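Local structure of aminoglycoside-O-phosphotransferase VIII (Streptomyces rimosus, 4H05) at residues Arg219-Leu230 and Ser243-Trp254. The protein probably transfers a phosphate from ATP to the 3'-hydroxyl of aminoglycoside antibiotics, a modification that confers resistance. Sequence-based numbering, arbitrary orientation.
Sequences RHSDLALVLREL and SAAFLREYGRGW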
ATOM      1  N   ARG A 219      -9.283  -9.366  -6.146  1.00 23.23           N
ATOM      2  CA  ARG A 219      -9.683  -8.625  -4.957  1.00 23.54           C
ATOM      3  C   ARG A 219      -9.138  -9.190  -3.668  1.00 23.39           C
ATOM      4  O   ARG A 219      -8.911  -8.406  -2.720  1.00 28.11           O
ATOM      5  CB  ARG A 219     -11.212  -8.534  -4.840  1.00 25.00           C
ATOM      6  CG  ARG A 219     -11.891  -9.884  -4.488  1.00 27.23           C
ATOM      7  CD  ARG A 219     -13.387  -9.868  -4.587  1.00 30.21           C
ATOM      8  NE  ARG A 219     -13.827  -9.654  -5.942  1.00 33.10           N
ATOM      9  CZ  ARG A 219     -14.499  -8.596  -6.392  1.00 34.04           C
ATOM     10  NH1 ARG A 219     -14.846  -7.585  -5.618  1.00 37.49           N
ATOM     11  NH2 ARG A 219     -14.825  -8.568  -7.663  1.00 38.38           N
ATOM     12  N   HIS A 220      -8.941 -10.504  -3.554  1.00 23.59           N
ATOM     13  CA  HIS A 220      -8.351 -11.053  -2.297  1.00 22.18           C
ATOM     14  C   HIS A 220      -6.967 -10.519  -2.048  1.00 22.64           C
ATOM     15  O   HIS A 220      -6.437 -10.534  -0.914  1.00 22.58           O
ATOM     16  CB  HIS A 220      -8.424 -12.600  -2.262  1.00 23.45           C
ATOM     17  CG  HIS A 220      -9.838 -13.130  -2.215  1.00 22.92           C
ATOM     18  ND1 HIS A 220     -10.423 -13.536  -1.051  1.00 28.54           N
ATOM     19  CD2 HIS A 220     -10.800 -13.217  -3.173  1.00 22.30           C
ATOM     20  CE1 HIS A 220     -11.700 -13.867  -1.291  1.00 24.87           C
ATOM     21  NE2 HIS A 220     -11.915 -13.725  -2.588  1.00 26.63           N
ATOM     22  N   SER A 221      -6.316  -9.969  -3.064  1.00 22.23           N
ATOM     23  CA  SER A 221      -4.998  -9.353  -2.755  1.00 22.40           C
ATOM     24  C   SER A 221      -5.132  -8.171  -1.804  1.00 21.31           C
ATOM     25  O   SER A 221      -4.145  -7.775  -1.165  1.00 21.14           O
ATOM     26  CB  SER A 221      -4.322  -8.841  -4.051  1.00 24.12           C
ATOM     27  OG  SER A 221      -5.238  -7.985  -4.727  1.00 27.16           O
ATOM     28  N   ASP A 222      -6.285  -7.501  -1.827  1.00 20.06           N
ATOM     29  CA  ASP A 222      -6.544  -6.370  -0.918  1.00 21.54           C
ATOM     30  C   ASP A 222      -7.137  -6.849   0.404  1.00 22.71           C
ATOM     31  O   ASP A 222      -6.711  -6.417   1.522  1.00 19.99           O
ATOM     32  CB  ASP A 222      -7.439  -5.318  -1.558  1.00 21.57           C
ATOM     33  CG  ASP A 222      -6.703  -4.362  -2.497  1.00 22.25           C
ATOM     34  OD1 ASP A 222      -5.473  -4.310  -2.521  1.00 19.31           O
ATOM     35  OD2 ASP A 222      -7.406  -3.704  -3.270  1.00 22.43           O
ATOM     36  N   LEU A 223      -8.096  -7.777   0.285  1.00 25.34           N
ATOM     37  CA  LEU A 223      -8.741  -8.350   1.471  1.00 26.66           C
ATOM     38  C   LEU A 223      -7.756  -9.002   2.435  1.00 28.95           C
ATOM     39  O   LEU A 223      -7.915  -8.889   3.653  1.00 31.64           O
ATOM     40  CB  LEU A 223      -9.803  -9.349   1.039  1.00 27.33           C
ATOM     41  CG  LEU A 223     -11.018  -8.721   0.335  1.00 27.99           C
ATOM     42  CD1 LEU A 223     -11.985  -9.726  -0.271  1.00 29.23           C
ATOM     43  CD2 LEU A 223     -11.705  -7.779   1.316  1.00 25.18           C
ATOM     44  N   ALA A 224      -6.761  -9.718   1.880  1.00 30.60           N
ATOM     45  CA  ALA A 224      -5.813 -10.481   2.655  1.00 25.65           C
ATOM     46  C   ALA A 224      -5.079  -9.546   3.571  1.00 28.72           C
ATOM     47  O   ALA A 224      -4.942  -9.813   4.776  1.00 24.62           O
ATOM     48  CB  ALA A 224      -4.829 -11.254   1.742  1.00 24.65           C
ATOM     49  N   LEU A 225      -4.605  -8.413   3.026  1.00 27.05           N
ATOM     50  CA  LEU A 225      -3.689  -7.630   3.809  1.00 27.44           C
ATOM     51  C   LEU A 225      -4.450  -6.792   4.774  1.00 26.93           C
ATOM     52  O   LEU A 225      -4.035  -6.607   5.854  1.00 28.36           O
ATOM     53  CB  LEU A 225      -2.790  -6.712   2.971  1.00 25.91           C
ATOM     54  CG  LEU A 225      -1.995  -7.239   1.765  1.00 28.35           C
ATOM     55  CD1 LEU A 225      -0.777  -6.349   1.510  1.00 25.49           C
ATOM     56  CD2 LEU A 225      -1.693  -8.722   1.768  1.00 25.39           C
ATOM     57  N   VAL A 226      -5.544  -6.208   4.360  1.00 30.31           N
ATOM     58  CA  VAL A 226      -6.337  -5.479   5.302  1.00 30.21           C
ATOM     59  C   VAL A 226      -6.751  -6.365   6.440  1.00 29.19           C
ATOM     60  O   VAL A 226      -6.781  -5.885   7.583  1.00 26.76           O
ATOM     61  CB  VAL A 226      -7.614  -4.842   4.670  1.00 30.51           C
ATOM     62  CG1 VAL A 226      -8.826  -5.243   5.464  1.00 35.78           C
ATOM     63  CG2 VAL A 226      -7.458  -3.386   4.778  1.00 34.72           C
ATOM     64  N   LEU A 227      -7.128  -7.635   6.163  1.00 32.17           N
ATOM     65  CA  LEU A 227      -7.654  -8.508   7.273  1.00 31.46           C
ATOM     66  C   LEU A 227      -6.543  -9.024   8.154  1.00 32.53           C
ATOM     67  O   LEU A 227      -6.721  -9.225   9.349  1.00 32.49           O
ATOM     68  CB  LEU A 227      -8.504  -9.663   6.755  1.00 32.75           C
ATOM     69  CG  LEU A 227      -9.844  -9.236   6.157  1.00 30.16           C
ATOM     70  CD1 LEU A 227     -10.282 -10.328   5.209  1.00 29.21           C
ATOM     71  CD2 LEU A 227     -10.968  -8.923   7.194  1.00 32.29           C
ATOM     72  N   ARG A 228      -5.351  -9.197   7.584  1.00 35.83           N
ATOM     73  CA  ARG A 228      -4.209  -9.577   8.390  1.00 35.21           C
ATOM     74  C   ARG A 228      -3.893  -8.471   9.372  1.00 36.00           C
ATOM     75  O   ARG A 228      -3.457  -8.758  10.471  1.00 34.61           O
ATOM     76  CB  ARG A 228      -2.976  -9.866   7.513  1.00 35.03           C
ATOM     77  CG  ARG A 228      -1.682 -10.112   8.284  1.00 34.46           C
ATOM     78  CD  ARG A 228      -0.698  -8.967   7.933  1.00 41.79           C
ATOM     79  NE  ARG A 228      -0.060  -9.228   6.675  1.00 37.46           N
ATOM     80  CZ  ARG A 228       0.403  -8.362   5.751  1.00 34.41           C
ATOM     81  NH1 ARG A 228       0.383  -7.014   5.829  1.00 30.91           N
ATOM     82  NH2 ARG A 228       0.945  -8.926   4.669  1.00 29.52           N
ATOM     83  N   GLU A 229      -4.049  -7.206   8.975  1.00 31.90           N
ATOM     84  CA  GLU A 229      -3.797  -6.080   9.897  1.00 32.01           C
ATOM     85  C   GLU A 229      -4.987  -5.896  10.876  1.00 33.43           C
ATOM     86  O   GLU A 229      -4.781  -5.895  12.056  1.00 34.75           O
ATOM     87  CB  GLU A 229      -3.519  -4.817   9.146  1.00 29.88           C
ATOM     88  CG  GLU A 229      -2.236  -4.857   8.325  1.00 31.26           C
ATOM     89  CD  GLU A 229      -1.048  -5.334   9.141  1.00 38.59           C
ATOM     90  OE1 GLU A 229      -0.742  -4.776  10.231  1.00 36.51           O
ATOM     91  OE2 GLU A 229      -0.370  -6.254   8.684  1.00 43.04           O
ATOM     92  N   LEU A 230      -6.216  -5.843  10.388  1.00 30.82           N
ATOM     93  CA  LEU A 230      -7.396  -5.716  11.243  1.00 34.46           C
ATOM     94  C   LEU A 230      -7.516  -6.767  12.358  1.00 40.23           C
ATOM     95  O   LEU A 230      -8.282  -6.541  13.296  1.00 36.16           O
ATOM     96  CB  LEU A 230      -8.732  -5.745  10.426  1.00 31.84           C
ATOM     97  CG  LEU A 230      -9.054  -4.463   9.662  1.00 35.71           C
ATOM     98  CD1 LEU A 230     -10.306  -4.600   8.818  1.00 31.37           C
ATOM     99  CD2 LEU A 230      -9.149  -3.253  10.574  1.00 33.53           C
ATOM    100  N   SER A 243     -12.753  -6.843  12.201  1.00 37.53           N
ATOM    101  CA  SER A 243     -12.705  -7.692  10.974  1.00 36.01           C
ATOM    102  C   SER A 243     -14.052  -8.170  10.533  1.00 42.96           C
ATOM    103  O   SER A 243     -14.366  -8.101   9.352  1.00 48.03           O
ATOM    104  CB  SER A 243     -11.823  -8.924  11.104  1.00 35.44           C
ATOM    105  OG  SER A 243     -10.601  -8.641  11.748  1.00 41.12           O
ATOM    106  N   ALA A 244     -14.865  -8.665  11.459  1.00 48.38           N
ATOM    107  CA  ALA A 244     -16.310  -8.850  11.165  1.00 44.01           C
ATOM    108  C   ALA A 244     -17.002  -7.571  10.621  1.00 38.94           C
ATOM    109  O   ALA A 244     -17.781  -7.643   9.670  1.00 38.94           O
ATOM    110  CB  ALA A 244     -17.047  -9.347  12.413  1.00 40.79           C
ATOM    111  N   ALA A 245     -16.742  -6.408  11.214  1.00 34.41           N
ATOM    112  CA  ALA A 245     -17.370  -5.178  10.686  1.00 34.76           C
ATOM    113  C   ALA A 245     -16.834  -4.857   9.267  1.00 32.97           C
ATOM    114  O   ALA A 245     -17.593  -4.590   8.336  1.00 34.39           O
ATOM    115  CB  ALA A 245     -17.197  -4.006  11.636  1.00 34.04           C
ATOM    116  N   PHE A 246     -15.536  -4.943   9.060  1.00 36.32           N
ATOM    117  CA  PHE A 246     -15.036  -4.828   7.693  1.00 33.91           C
ATOM    118  C   PHE A 246     -15.715  -5.836   6.769  1.00 31.97           C
ATOM    119  O   PHE A 246     -16.176  -5.481   5.689  1.00 30.20           O
ATOM    120  CB  PHE A 246     -13.549  -5.063   7.654  1.00 35.09           C
ATOM    121  CG  PHE A 246     -12.976  -4.938   6.282  1.00 35.45           C
ATOM    122  CD1 PHE A 246     -12.992  -6.011   5.430  1.00 34.97           C
ATOM    123  CD2 PHE A 246     -12.431  -3.752   5.858  1.00 35.11           C
ATOM    124  CE1 PHE A 246     -12.466  -5.910   4.170  1.00 35.18           C
ATOM    125  CE2 PHE A 246     -11.872  -3.646   4.592  1.00 34.96           C
ATOM    126  CZ  PHE A 246     -11.912  -4.724   3.742  1.00 31.71           C
ATOM    127  N   LEU A 247     -15.887  -7.076   7.211  1.00 34.66           N
ATOM    128  CA  LEU A 247     -16.465  -8.079   6.303  1.00 36.51           C
ATOM    129  C   LEU A 247     -17.950  -7.898   6.046  1.00 39.25           C
ATOM    130  O   LEU A 247     -18.406  -8.116   4.925  1.00 41.35           O
ATOM    131  CB  LEU A 247     -16.194  -9.508   6.766  1.00 41.56           C
ATOM    132  CG  LEU A 247     -14.872 -10.212   6.383  1.00 40.96           C
ATOM    133  CD1 LEU A 247     -15.047 -11.698   6.728  1.00 39.83           C
ATOM    134  CD2 LEU A 247     -14.555 -10.043   4.923  1.00 31.24           C
ATOM    135  N   ARG A 248     -18.711  -7.480   7.048  1.00 40.15           N
ATOM    136  CA  ARG A 248     -20.164  -7.133   6.837  1.00 38.46           C
ATOM    137  C   ARG A 248     -20.322  -6.001   5.834  1.00 32.40           C
ATOM    138  O   ARG A 248     -21.083  -6.119   4.908  1.00 30.98           O
ATOM    139  CB  ARG A 248     -20.771  -6.700   8.188  1.00 44.94           C
ATOM    140  CG  ARG A 248     -22.287  -6.302   8.201  1.00 52.00           C
ATOM    141  CD  ARG A 248     -22.769  -6.085   9.654  1.00 49.77           C
ATOM    142  NE  ARG A 248     -22.069  -7.046  10.528  1.00 46.63           N
ATOM    143  CZ  ARG A 248     -21.177  -6.766  11.485  1.00 47.78           C
ATOM    144  NH1 ARG A 248     -20.879  -5.518  11.840  1.00 49.34           N
ATOM    145  NH2 ARG A 248     -20.608  -7.775  12.148  1.00 54.18           N
ATOM    146  N   GLU A 249     -19.580  -4.899   6.030  1.00 33.83           N
ATOM    147  CA  GLU A 249     -19.587  -3.775   5.080  1.00 33.29           C
ATOM    148  C   GLU A 249     -19.081  -4.168   3.696  1.00 30.79           C
ATOM    149  O   GLU A 249     -19.724  -3.895   2.683  1.00 32.30           O
ATOM    150  CB  GLU A 249     -18.795  -2.579   5.639  1.00 33.09           C
ATOM    151  CG  GLU A 249     -18.607  -1.378   4.683  1.00 34.76           C
ATOM    152  CD  GLU A 249     -19.918  -0.761   4.198  1.00 41.54           C
ATOM    153  OE1 GLU A 249     -20.896  -0.946   4.979  1.00 38.20           O
ATOM    154  OE2 GLU A 249     -19.962  -0.157   3.041  1.00 37.62           O
ATOM    155  N   TYR A 250     -17.952  -4.865   3.605  1.00 36.60           N
ATOM    156  CA  TYR A 250     -17.506  -5.221   2.256  1.00 31.63           C
ATOM    157  C   TYR A 250     -18.534  -6.074   1.560  1.00 32.90           C
ATOM    158  O   TYR A 250     -18.850  -5.862   0.395  1.00 31.94           O
ATOM    159  CB  TYR A 250     -16.189  -5.961   2.295  1.00 33.31           C
ATOM    160  CG  TYR A 250     -15.629  -6.124   0.915  1.00 29.82           C
ATOM    161  CD1 TYR A 250     -14.899  -5.129   0.325  1.00 29.84           C
ATOM    162  CD2 TYR A 250     -15.893  -7.259   0.179  1.00 30.86           C
ATOM    163  CE1 TYR A 250     -14.335  -5.300  -0.935  1.00 31.55           C
ATOM    164  CE2 TYR A 250     -15.347  -7.441  -1.089  1.00 29.74           C
ATOM    165  CZ  TYR A 250     -14.553  -6.463  -1.639  1.00 27.91           C
ATOM    166  OH  TYR A 250     -14.088  -6.647  -2.905  1.00 28.89           O
ATOM    167  N   GLY A 251     -19.094  -7.052   2.272  1.00 36.90           N
ATOM    168  CA  GLY A 251     -20.206  -7.846   1.715  1.00 37.65           C
ATOM    169  C   GLY A 251     -21.424  -7.115   1.125  1.00 39.76           C
ATOM    170  O   GLY A 251     -22.149  -7.674   0.331  1.00 42.45           O
ATOM    171  N   ARG A 252     -21.634  -5.845   1.425  1.00 49.54           N
ATOM    172  CA  ARG A 252     -22.824  -5.153   0.866  1.00 52.75           C
ATOM    173  C   ARG A 252     -23.127  -5.028  -0.678  1.00 58.95           C
ATOM    174  O   ARG A 252     -24.110  -5.626  -1.093  1.00 66.34           O
ATOM    175  CB  ARG A 252     -23.029  -3.831   1.562  1.00 57.36           C
ATOM    176  CG  ARG A 252     -23.450  -3.979   3.040  1.00 62.46           C
ATOM    177  CD  ARG A 252     -23.571  -2.609   3.747  1.00 72.34           C
ATOM    178  NE  ARG A 252     -24.120  -1.562   2.854  1.00 75.68           N
ATOM    179  CZ  ARG A 252     -23.998  -0.236   3.016  1.00 77.88           C
ATOM    180  NH1 ARG A 252     -23.346   0.283   4.060  1.00 82.28           N
ATOM    181  NH2 ARG A 252     -24.538   0.587   2.107  1.00 76.79           N
ATOM    182  N   GLY A 253     -22.332  -4.431  -1.581  1.00 60.44           N
ATOM    183  CA  GLY A 253     -20.872  -4.508  -1.664  1.00 54.43           C
ATOM    184  C   GLY A 253     -20.544  -5.573  -2.727  1.00 54.58           C
ATOM    185  O   GLY A 253     -20.415  -5.281  -3.946  1.00 45.20           O
ATOM    186  N   TRP A 254     -20.469  -6.820  -2.269  1.00 50.54           N
ATOM    187  CA  TRP A 254     -20.101  -7.942  -3.115  1.00 52.59           C
ATOM    188  C   TRP A 254     -20.670  -9.184  -2.502  1.00 57.39           C
ATOM    189  O   TRP A 254     -20.361  -9.525  -1.366  1.00 54.42           O
ATOM    190  CB  TRP A 254     -18.601  -7.977  -3.207  1.00 46.45           C
ATOM    191  CG  TRP A 254     -18.021  -9.145  -3.920  1.00 47.55           C
ATOM    192  CD1 TRP A 254     -17.952  -9.379  -5.296  1.00 41.12           C
ATOM    193  CD2 TRP A 254     -17.296 -10.250  -3.297  1.00 42.54           C
ATOM    194  NE1 TRP A 254     -17.309 -10.551  -5.542  1.00 41.59           N
ATOM    195  CE2 TRP A 254     -16.878 -11.116  -4.376  1.00 41.47           C
ATOM    196  CE3 TRP A 254     -16.954 -10.573  -1.989  1.00 41.14           C
ATOM    197  CZ2 TRP A 254     -16.163 -12.282  -4.136  1.00 45.01           C
ATOM    198  CZ3 TRP A 254     -16.262 -11.738  -1.756  1.00 35.65           C
ATOM    199  CH2 TRP A 254     -15.867 -12.575  -2.804  1.00 39.18           C
TER
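An antiparallel helix pair in the helical C-terminal lobe of this kinase-like fold brings Phe246 of helix 240-251 against helix 220-230, as a knob in the hole formed by Leu223, Val226, Leu227 and Leu230. Val226 CG1 lies over one face of the phenyl ring, 3.7 Å from its centroid, while Leu223 CD2 meets the ring edge at CE1 (3.5 Å); the side chain of Val226 is about 9 Å from that of Asp190, the predicted proton acceptor. Leu230 CD1 presses on Phe246 CB at 3.5 Å. The axes of 220-230 and 243-251 come within 10.2 Å of each other, their directions 150° apart. The same Leu223 CD2 also sits almost exactly above the middle of the ring of Tyr250, one turn on from Phe246, a CH-pi contact at 4.1 Å from the centroid.

Where strand 215-218 leads into helix 220-230, the contact turns polar. A bend at chi3 (65°) helps lay the Arg219 guanidinium flat on the Trp254 indole, planes 9° apart, with CZ 3.9 Å from the five-membered ring centroid in a cation-pi stack. In the guanidinium plane, NH1 donates to Tyr250 OH (3.0 Å), which is also hydrogen-bonded to His124 ND1; Arg219 NE makes a salt bridge to Asp183.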